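PDB 3VDG: probable glucarate dehydratase from Mycobacterium smegmatis str. MC2 155, which probably catalyses the dehydration of glucarate, as a member of the metal-dependent enolase superfamily. Local coordinates for residues G32-P37 against V60-T65; L106-L111 against S130-V135; F139-L144 against G321-S326. All blocks are in the same frame, centred on the assembly; numbering follows the deposited sequence.

Contact 1 (G32-P37 against V60-T65); sequences GARVTP and VIQLDT
Gly32 O accepts from Asp64 N (2.9 Å) in the antiparallel ladder. Ala33, in a non-hydrogen-bonded pair with Leu63, rests CB 4.1 Å from Leu63 CD1; this face of the sheet lies on helices 79-92 and 131-151. On the other face Arg34 pairs with Gln62 through both backbone bonds, and its side chain, bent at CG-CD (chi3 -78°), reaches diagonally across to the partner strand and grips Asp64 side-on. NE meets Asp64 OD2 at 2.9 Å and NH2 meets Asp64 OD1 at 2.9 Å, each on a syn lone pair, with guanidinium and carboxylate planes only 25° apart. The Gln62 amide stacks over one guanidinium face, OE1 3.7 Å from Arg34 NH1, while its NE2 bonds to Glu407. Val35 packs CG2 loosely on Ile61 CG1 (4.4 Å). At Thr36 the N donates to Val60 O (2.8 Å), the O accepts from Val60 N, and OG1 shares a water with Arg34 O and Gln62 OE1. With Thr70 OG1 also bonded to Asp64 OD1, the carboxylate is held from two strands, which should favour its ionised form, and the two-nitrogen grip, with the Gln62 amide over one face, fixes the rotation of the exposed guanidinium.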
loop_
_atom_site.group_PDB
_atom_site.type_symbol
_atom_site.label_atom_id
_atom_site.label_comp_id
_atom_site.label_asym_id
_atom_site.label_seq_id
_atom_site.Cartn_x
_atom_site.Cartn_y
_atom_site.Cartn_z
ATOM N N GLY A 32 -2.373 -27.705 -3.305
ATOM C CA GLY A 32 -3.823 -27.874 -3.265
ATOM C C GLY A 32 -4.405 -27.080 -2.116
ATOM O O GLY A 32 -3.664 -26.518 -1.308
ATOM N N ALA A 33 -5.734 -27.000 -2.064
ATOM C CA ALA A 33 -6.421 -26.396 -0.932
ATOM C C ALA A 33 -7.611 -27.260 -0.543
ATOM O O ALA A 33 -8.328 -27.778 -1.399
ATOM C CB ALA A 33 -6.899 -25.004 -1.284
ATOM N N ARG A 34 -7.805 -27.419 0.756
ATOM C CA ARG A 34 -8.990 -28.070 1.303
ATOM C C ARG A 34 -9.898 -26.972 1.859
ATOM O O ARG A 34 -9.483 -26.220 2.736
ATOM C CB ARG A 34 -8.569 -29.019 2.426
ATOM C CG ARG A 34 -7.766 -30.211 1.907
ATOM C CD ARG A 34 -7.134 -30.978 3.046
ATOM N NE ARG A 34 -5.949 -30.307 3.565
ATOM C CZ ARG A 34 -5.517 -30.457 4.813
ATOM N NH1 ARG A 34 -6.177 -31.244 5.648
ATOM N NH2 ARG A 34 -4.434 -29.832 5.231
ATOM N N VAL A 35 -11.109 -26.868 1.319
ATOM C CA VAL A 35 -12.104 -25.889 1.771
ATOM C C VAL A 35 -13.197 -26.612 2.576
ATOM O O VAL A 35 -13.867 -27.496 2.049
ATOM C CB VAL A 35 -12.763 -25.167 0.572
ATOM C CG1 VAL A 35 -13.756 -24.106 1.060
ATOM C CG2 VAL A 35 -11.708 -24.554 -0.333
ATOM N N THR A 36 -13.366 -26.248 3.845
ATOM C CA THR A 36 -14.317 -26.917 4.733
ATOM C C THR A 36 -15.370 -25.926 5.233
ATOM O O THR A 36 -15.068 -25.061 6.061
ATOM C CB THR A 36 -13.603 -27.503 5.975
ATOM O OG1 THR A 36 -12.522 -28.338 5.550
ATOM C CG2 THR A 36 -14.566 -28.341 6.829
ATOM N N PRO A 37 -16.615 -26.054 4.748
ATOM C CA PRO A 37 -17.651 -25.175 5.317
ATOM C C PRO A 37 -18.015 -25.606 6.743
ATOM O O PRO A 37 -18.051 -26.798 7.036
ATOM C CB PRO A 37 -18.830 -25.301 4.320
ATOM C CG PRO A 37 -18.554 -26.521 3.502
ATOM C CD PRO A 37 -17.087 -26.857 3.601
ATOM N N VAL A 60 -13.474 -22.678 5.947
ATOM C CA VAL A 60 -12.073 -22.744 6.375
ATOM C C VAL A 60 -11.234 -23.205 5.203
ATOM O O VAL A 60 -11.550 -24.225 4.549
ATOM C CB VAL A 60 -11.912 -23.723 7.542
ATOM C CG1 VAL A 60 -10.428 -24.002 7.813
ATOM C CG2 VAL A 60 -12.610 -23.164 8.787
ATOM N N ILE A 61 -10.184 -22.441 4.904
ATOM C CA ILE A 61 -9.220 -22.801 3.871
ATOM C C ILE A 61 -7.978 -23.361 4.529
ATOM O O ILE A 61 -7.397 -22.733 5.411
ATOM C CB ILE A 61 -8.801 -21.603 2.972
ATOM C CG1 ILE A 61 -9.864 -21.308 1.910
ATOM C CG2 ILE A 61 -7.516 -21.915 2.207
ATOM C CD1 ILE A 61 -11.140 -20.731 2.466
ATOM N N GLN A 62 -7.590 -24.561 4.108
ATOM C CA GLN A 62 -6.297 -25.128 4.498
ATOM C C GLN A 62 -5.504 -25.191 3.207
ATOM O O GLN A 62 -5.874 -25.907 2.265
ATOM C CB GLN A 62 -6.469 -26.517 5.119
ATOM C CG GLN A 62 -6.849 -26.488 6.595
ATOM C CD GLN A 62 -7.308 -27.849 7.105
ATOM O OE1 GLN A 62 -8.291 -28.401 6.615
ATOM N NE2 GLN A 62 -6.597 -28.388 8.088
ATOM N N LEU A 63 -4.450 -24.386 3.126
ATOM C CA LEU A 63 -3.721 -24.246 1.873
ATOM C C LEU A 63 -2.445 -25.070 2.028
ATOM O O LEU A 63 -1.602 -24.756 2.865
ATOM C CB LEU A 63 -3.388 -22.767 1.616
ATOM C CG LEU A 63 -2.601 -22.506 0.331
ATOM C CD1 LEU A 63 -3.501 -22.763 -0.863
ATOM C CD2 LEU A 63 -2.041 -21.087 0.265
ATOM N N ASP A 64 -2.324 -26.128 1.228
ATOM C CA ASP A 64 -1.231 -27.097 1.348
ATOM C C ASP A 64 -0.089 -26.806 0.373
ATOM O O ASP A 64 -0.327 -26.359 -0.752
ATOM C CB ASP A 64 -1.791 -28.499 1.098
ATOM C CG ASP A 64 -2.862 -28.877 2.124
ATOM O OD1 ASP A 64 -2.644 -28.625 3.327
ATOM O OD2 ASP A 64 -3.919 -29.414 1.732
ATOM N N THR A 65 1.146 -27.067 0.801
ATOM C CA THR A 65 2.334 -26.754 -0.011
ATOM C C THR A 65 3.251 -27.977 -0.146
ATOM O O THR A 65 3.129 -28.941 0.610
ATOM C CB THR A 65 3.184 -25.635 0.623
ATOM O OG1 THR A 65 3.727 -26.106 1.866
ATOM C CG2 THR A 65 2.353 -24.369 0.865
HETATM O O HOH W 1 -10.284 -26.974 5.324
#

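Contact 2 (L106-L111 against S130-V135); sequences LISDAL and SVVDRV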
loop_
_atom_site.group_PDB
_atom_site.type_symbol
_atom_site.label_atom_id
_atom_site.label_comp_id
_atom_site.label_asym_id
_atom_site.label_seq_id
_atom_site.Cartn_x
_atom_site.Cartn_y
_atom_site.Cartn_z
ATOM N N LEU A 106 -4.264 -14.710 -11.314
ATOM C CA LEU A 106 -4.767 -16.029 -11.739
ATOM C C LEU A 106 -6.210 -16.246 -11.306
ATOM O O LEU A 106 -7.017 -16.856 -12.024
ATOM C CB LEU A 106 -3.893 -17.152 -11.175
ATOM C CG LEU A 106 -2.465 -17.236 -11.733
ATOM C CD1 LEU A 106 -1.619 -18.245 -10.959
ATOM C CD2 LEU A 106 -2.518 -17.625 -13.197
ATOM N N ILE A 107 -6.539 -15.764 -10.114
ATOM C CA ILE A 107 -7.892 -15.907 -9.583
ATOM C C ILE A 107 -8.855 -15.043 -10.387
ATOM O O ILE A 107 -9.952 -15.480 -10.714
ATOM C CB ILE A 107 -7.957 -15.591 -8.080
ATOM C CG1 ILE A 107 -7.292 -16.726 -7.295
ATOM C CG2 ILE A 107 -9.412 -15.450 -7.612
ATOM C CD1 ILE A 107 -7.198 -16.463 -5.803
ATOM N N SER A 108 -8.424 -13.831 -10.734
ATOM C CA SER A 108 -9.247 -12.946 -11.531
ATOM C C SER A 108 -9.548 -13.632 -12.866
ATOM O O SER A 108 -10.705 -13.714 -13.276
ATOM C CB SER A 108 -8.544 -11.610 -11.754
ATOM O OG SER A 108 -9.384 -10.727 -12.467
ATOM N N ASP A 109 -8.510 -14.148 -13.524
ATOM C CA ASP A 109 -8.693 -14.875 -14.791
ATOM C C ASP A 109 -9.652 -16.041 -14.646
ATOM O O ASP A 109 -10.534 -16.231 -15.473
ATOM C CB ASP A 109 -7.362 -15.406 -15.327
ATOM C CG ASP A 109 -6.454 -14.303 -15.825
ATOM O OD1 ASP A 109 -6.957 -13.180 -16.025
ATOM O OD2 ASP A 109 -5.242 -14.555 -16.016
ATOM N N ALA A 110 -9.476 -16.830 -13.597
ATOM C CA ALA A 110 -10.317 -18.001 -13.381
ATOM C C ALA A 110 -11.781 -17.634 -13.178
ATOM O O ALA A 110 -12.665 -18.381 -13.563
ATOM C CB ALA A 110 -9.816 -18.792 -12.184
ATOM N N LEU A 111 -12.045 -16.497 -12.543
ATOM C CA LEU A 111 -13.430 -16.104 -12.271
ATOM C C LEU A 111 -14.034 -15.407 -13.477
ATOM O O LEU A 111 -15.224 -15.119 -13.512
ATOM C CB LEU A 111 -13.494 -15.166 -11.059
ATOM C CG LEU A 111 -13.062 -15.767 -9.720
ATOM C CD1 LEU A 111 -13.141 -14.723 -8.615
ATOM C CD2 LEU A 111 -13.924 -16.978 -9.385
ATOM N N SER A 130 -15.781 -6.185 -4.383
ATOM C CA SER A 130 -15.146 -6.921 -5.482
ATOM C C SER A 130 -15.278 -8.424 -5.271
ATOM O O SER A 130 -15.023 -8.938 -4.169
ATOM C CB SER A 130 -13.663 -6.543 -5.578
ATOM O OG SER A 130 -12.887 -7.550 -6.221
ATOM N N VAL A 131 -15.708 -9.137 -6.309
ATOM C CA VAL A 131 -15.793 -10.590 -6.212
ATOM C C VAL A 131 -14.394 -11.211 -6.164
ATOM O O VAL A 131 -14.155 -12.142 -5.399
ATOM C CB VAL A 131 -16.582 -11.212 -7.376
ATOM C CG1 VAL A 131 -16.477 -12.735 -7.317
ATOM C CG2 VAL A 131 -18.043 -10.790 -7.294
ATOM N N VAL A 132 -13.474 -10.692 -6.968
ATOM C CA VAL A 132 -12.119 -11.224 -6.993
ATOM C C VAL A 132 -11.489 -11.068 -5.604
ATOM O O VAL A 132 -10.888 -11.996 -5.056
ATOM C CB VAL A 132 -11.265 -10.535 -8.062
ATOM C CG1 VAL A 132 -9.791 -10.877 -7.885
ATOM C CG2 VAL A 132 -11.742 -10.960 -9.451
ATOM N N ASP A 133 -11.652 -9.895 -5.013
ATOM C CA ASP A 133 -11.064 -9.676 -3.678
ATOM C C ASP A 133 -11.624 -10.586 -2.583
ATOM O O ASP A 133 -10.869 -11.054 -1.740
ATOM C CB ASP A 133 -11.076 -8.192 -3.297
ATOM C CG ASP A 133 -9.974 -7.392 -4.030
ATOM O OD1 ASP A 133 -8.877 -7.947 -4.297
ATOM O OD2 ASP A 133 -10.192 -6.202 -4.340
ATOM N N ARG A 134 -12.935 -10.836 -2.589
ATOM C CA ARG A 134 -13.540 -11.747 -1.621
ATOM C C ARG A 134 -13.020 -13.175 -1.792
ATOM O O ARG A 134 -12.850 -13.896 -0.811
ATOM C CB ARG A 134 -15.072 -11.731 -1.745
ATOM C CG ARG A 134 -15.729 -10.579 -0.998
ATOM C CD ARG A 134 -17.239 -10.597 -1.190
ATOM N NE ARG A 134 -17.579 -10.161 -2.538
ATOM C CZ ARG A 134 -18.821 -10.062 -3.002
ATOM N NH1 ARG A 134 -19.864 -10.373 -2.228
ATOM N NH2 ARG A 134 -19.015 -9.638 -4.241
ATOM N N VAL A 135 -12.778 -13.582 -3.040
ATOM C CA VAL A 135 -12.292 -14.950 -3.304
ATOM C C VAL A 135 -10.800 -15.087 -3.008
ATOM O O VAL A 135 -10.378 -16.061 -2.418
ATOM C CB VAL A 135 -12.618 -15.388 -4.743
ATOM C CG1 VAL A 135 -12.043 -16.775 -5.016
ATOM C CG2 VAL A 135 -14.140 -15.370 -4.952
#
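Leu111 presses into helix 131-151 between Val131, Val132 and Val135, and nearly all of its contact is made by one methyl. From CB, which points toward the opposite helix, CG lies beside the backbone N (chi1 -64°), and the chain then runs straight on, CD1 being anti to CA (chi2 179°), so that this methyl goes deepest. CD1 meets Val135 CG2 tip to tip at 3.9 Å, comes within 4.0 Å of Val132 CA, and has Val131 CG1 as a further neighbour at 4.1 Å. It thus sits over the first turn of helix 131-151, against three residues of one side. One turn earlier on its own helix, Ile107 turns CG2 to Val135 CG1 (3.9 Å), crossing it at a slant. Between Ile107 and Leu111, Ser108 brings the backbones closest: Val132 CG2 lies 3.8 Å from Ser108 CA and equally near its OG, a plain van der Waals contact.

The turn that receives the methyl is held by polar groups. Ser130 is the N-cap, its OG accepting from Asp133 N at 2.9 Å, and Asp114 takes up the N-H of Val132. Arg84 and Ala88 of helix 79-92 reach Val135, so a third helix joins the packing. The segments' axes run 9.6 Å apart at 120° between their directions, a mainly apolar helix-helix crossing, without hydrogen bonds between the segments, of the kind found in the helical part of the N-terminal capping domain of enolase-superfamily proteins.

Contact 3 (F139-L144 against G321-S326); sequences FEVACL and GGLQRS
Hydrogen bonds gather on the Glu140 carboxylate, which faces the first turn of helix 323-336. OE1 takes the N-H of Leu323 at 2.7 Å, the donor lying above the carboxylate plane. OE2 accepts two bonds from Gln324, from opposite faces: backbone N at 3.0 Å on the syn side and NE2 at 2.8 Å on the anti side. The bend at CB-CG (chi2 -101°) turns the carboxylate to meet these donors. A water bonded to Gly321 O and Arg325 N adds a weak bond to OE2. Proximity to a helix N-terminus would probably favour the ionised carboxylate. Gly322, at the N-cap position, lets the acid come close, its CA 3.3 Å from Glu140 OE1.

Helix 323-336 links strands 312-315 and 339-342 in a beta-alpha-beta unit of the enolase-type barrel, and Glu140 binds that unit to the long helix 131-151.

Apolar contacts flank the acid. Leu144 CD1 packs on Leu323 CB at 3.7 Å, and Val141 CG2 on Leu323 CG at 4.0 Å, both pairs crossing at a slant. Ala354 of helix 349-360 touches Val141 and Leu323 alike.

Across the dimer, Gln324 OE1 accepts from Arg327 NH2 of the second subunit, while its NE2 also bonds Thr100 OG1.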
loop_
_atom_site.group_PDB
_atom_site.type_symbol
_atom_site.label_atom_id
_atom_site.label_comp_id
_atom_site.label_asym_id
_atom_site.label_seq_id
_atom_site.Cartn_x
_atom_site.Cartn_y
_atom_site.Cartn_z
ATOM N N PHE A 139 -7.163 -17.054 0.494
ATOM C CA PHE A 139 -5.939 -17.664 -0.026
ATOM C C PHE A 139 -4.729 -16.801 0.277
ATOM O O PHE A 139 -3.649 -17.317 0.589
ATOM C CB PHE A 139 -6.049 -17.944 -1.519
ATOM C CG PHE A 139 -7.094 -18.958 -1.843
ATOM C CD1 PHE A 139 -6.859 -20.313 -1.611
ATOM C CD2 PHE A 139 -8.329 -18.561 -2.333
ATOM C CE1 PHE A 139 -7.842 -21.260 -1.864
ATOM C CE2 PHE A 139 -9.314 -19.510 -2.604
ATOM C CZ PHE A 139 -9.064 -20.858 -2.376
ATOM N N GLU A 140 -4.912 -15.485 0.199
ATOM C CA GLU A 140 -3.829 -14.558 0.525
ATOM C C GLU A 140 -3.472 -14.675 1.998
ATOM O O GLU A 140 -2.299 -14.662 2.367
ATOM C CB GLU A 140 -4.244 -13.118 0.205
ATOM C CG GLU A 140 -3.107 -12.113 0.266
ATOM C CD GLU A 140 -3.069 -11.296 1.559
ATOM O OE1 GLU A 140 -3.805 -11.619 2.529
ATOM O OE2 GLU A 140 -2.291 -10.313 1.606
ATOM N N VAL A 141 -4.476 -14.787 2.858
ATOM C CA VAL A 141 -4.197 -14.899 4.307
ATOM C C VAL A 141 -3.451 -16.214 4.573
ATOM O O VAL A 141 -2.464 -16.236 5.298
ATOM C CB VAL A 141 -5.490 -14.823 5.153
ATOM C CG1 VAL A 141 -5.230 -15.245 6.600
ATOM C CG2 VAL A 141 -6.058 -13.391 5.137
ATOM N N ALA A 142 -3.917 -17.300 3.955
ATOM C CA ALA A 142 -3.243 -18.589 4.081
ATOM C C ALA A 142 -1.802 -18.546 3.535
ATOM O O ALA A 142 -0.887 -19.190 4.087
ATOM C CB ALA A 142 -4.061 -19.690 3.390
ATOM N N CYS A 143 -1.587 -17.807 2.447
ATOM C CA CYS A 143 -0.223 -17.645 1.907
ATOM C C CYS A 143 0.684 -16.936 2.905
ATOM O O CYS A 143 1.836 -17.347 3.113
ATOM C CB CYS A 143 -0.216 -16.859 0.583
ATOM S SG CYS A 143 -0.683 -17.835 -0.867
ATOM N N LEU A 144 0.184 -15.865 3.513
ATOM C CA LEU A 144 0.991 -15.143 4.510
ATOM C C LEU A 144 1.286 -16.041 5.715
ATOM O O LEU A 144 2.359 -15.960 6.324
ATOM C CB LEU A 144 0.273 -13.873 4.970
ATOM C CG LEU A 144 0.163 -12.779 3.892
ATOM C CD1 LEU A 144 -0.623 -11.585 4.433
ATOM C CD2 LEU A 144 1.534 -12.325 3.444
ATOM N N GLY A 321 -9.695 -7.849 0.074
ATOM C CA GLY A 321 -8.735 -8.645 -0.693
ATOM C C GLY A 321 -7.528 -9.116 0.096
ATOM O O GLY A 321 -6.463 -9.342 -0.463
ATOM N N GLY A 322 -7.681 -9.286 1.400
ATOM C CA GLY A 322 -6.592 -9.877 2.198
ATOM C C GLY A 322 -5.793 -8.827 2.948
ATOM O O GLY A 322 -6.173 -7.655 2.983
ATOM N N LEU A 323 -4.681 -9.229 3.556
ATOM C CA LEU A 323 -4.018 -8.329 4.502
ATOM C C LEU A 323 -3.158 -7.245 3.856
ATOM O O LEU A 323 -3.120 -6.085 4.323
ATOM C CB LEU A 323 -3.203 -9.135 5.522
ATOM C CG LEU A 323 -3.954 -10.249 6.286
ATOM C CD1 LEU A 323 -3.069 -10.864 7.376
ATOM C CD2 LEU A 323 -5.261 -9.779 6.909
ATOM N N GLN A 324 -2.421 -7.609 2.816
ATOM C CA GLN A 324 -1.625 -6.593 2.123
ATOM C C GLN A 324 -2.505 -5.527 1.467
ATOM O O GLN A 324 -2.199 -4.336 1.515
ATOM C CB GLN A 324 -0.719 -7.245 1.081
ATOM C CG GLN A 324 0.248 -8.250 1.696
ATOM C CD GLN A 324 0.846 -9.155 0.627
ATOM O OE1 GLN A 324 1.923 -8.870 0.128
ATOM N NE2 GLN A 324 0.109 -10.216 0.223
ATOM N N ARG A 325 -3.600 -5.938 0.840
ATOM C CA ARG A 325 -4.517 -4.935 0.289
ATOM C C ARG A 325 -5.209 -4.091 1.364
ATOM O O ARG A 325 -5.556 -2.930 1.111
ATOM C CB ARG A 325 -5.509 -5.573 -0.681
ATOM C CG ARG A 325 -4.795 -5.927 -1.994
ATOM C CD ARG A 325 -5.615 -6.893 -2.842
ATOM N NE ARG A 325 -6.748 -6.250 -3.496
ATOM C CZ ARG A 325 -6.667 -5.575 -4.647
ATOM N NH1 ARG A 325 -5.517 -5.451 -5.276
ATOM N NH2 ARG A 325 -7.747 -5.023 -5.174
ATOM N N SER A 326 -5.390 -4.651 2.563
ATOM C CA SER A 326 -5.923 -3.856 3.674
ATOM C C SER A 326 -4.886 -2.824 4.129
ATOM O O SER A 326 -5.230 -1.716 4.502
ATOM C CB SER A 326 -6.342 -4.740 4.851
ATOM O OG SER A 326 -7.453 -5.563 4.493
HETATM O O HOH W 2 -3.885 -8.625 -0.043
#

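In the fold
Helix 131-151 ties the set together: contact 2 uses its first turn, contact 3 a stretch further along, and contact 1 lays one face of its sheet on it, Leu63 CB touching Ala142 CB at 3.6 Å. Contacts 2 and 3 are buried; contact 1, whose centre lies about 21 Å from the centre of the chain, is partly buried and carries an ion pair to the exposed Arg34. Chemistry differs accordingly: backbone ladder and salt bridge in contact 1, van der Waals packing, chiefly of methyls, across contact 2, and a buried carboxylate meeting a barrel helix in contact 3, the innermost, its centre about 14 Å from that of the chain. A salt bridge, Asp133 OD1 to Arg325 NE (2.8 Å), joins contacts 2 and 3, whereas contacts 1 and 2 do not touch.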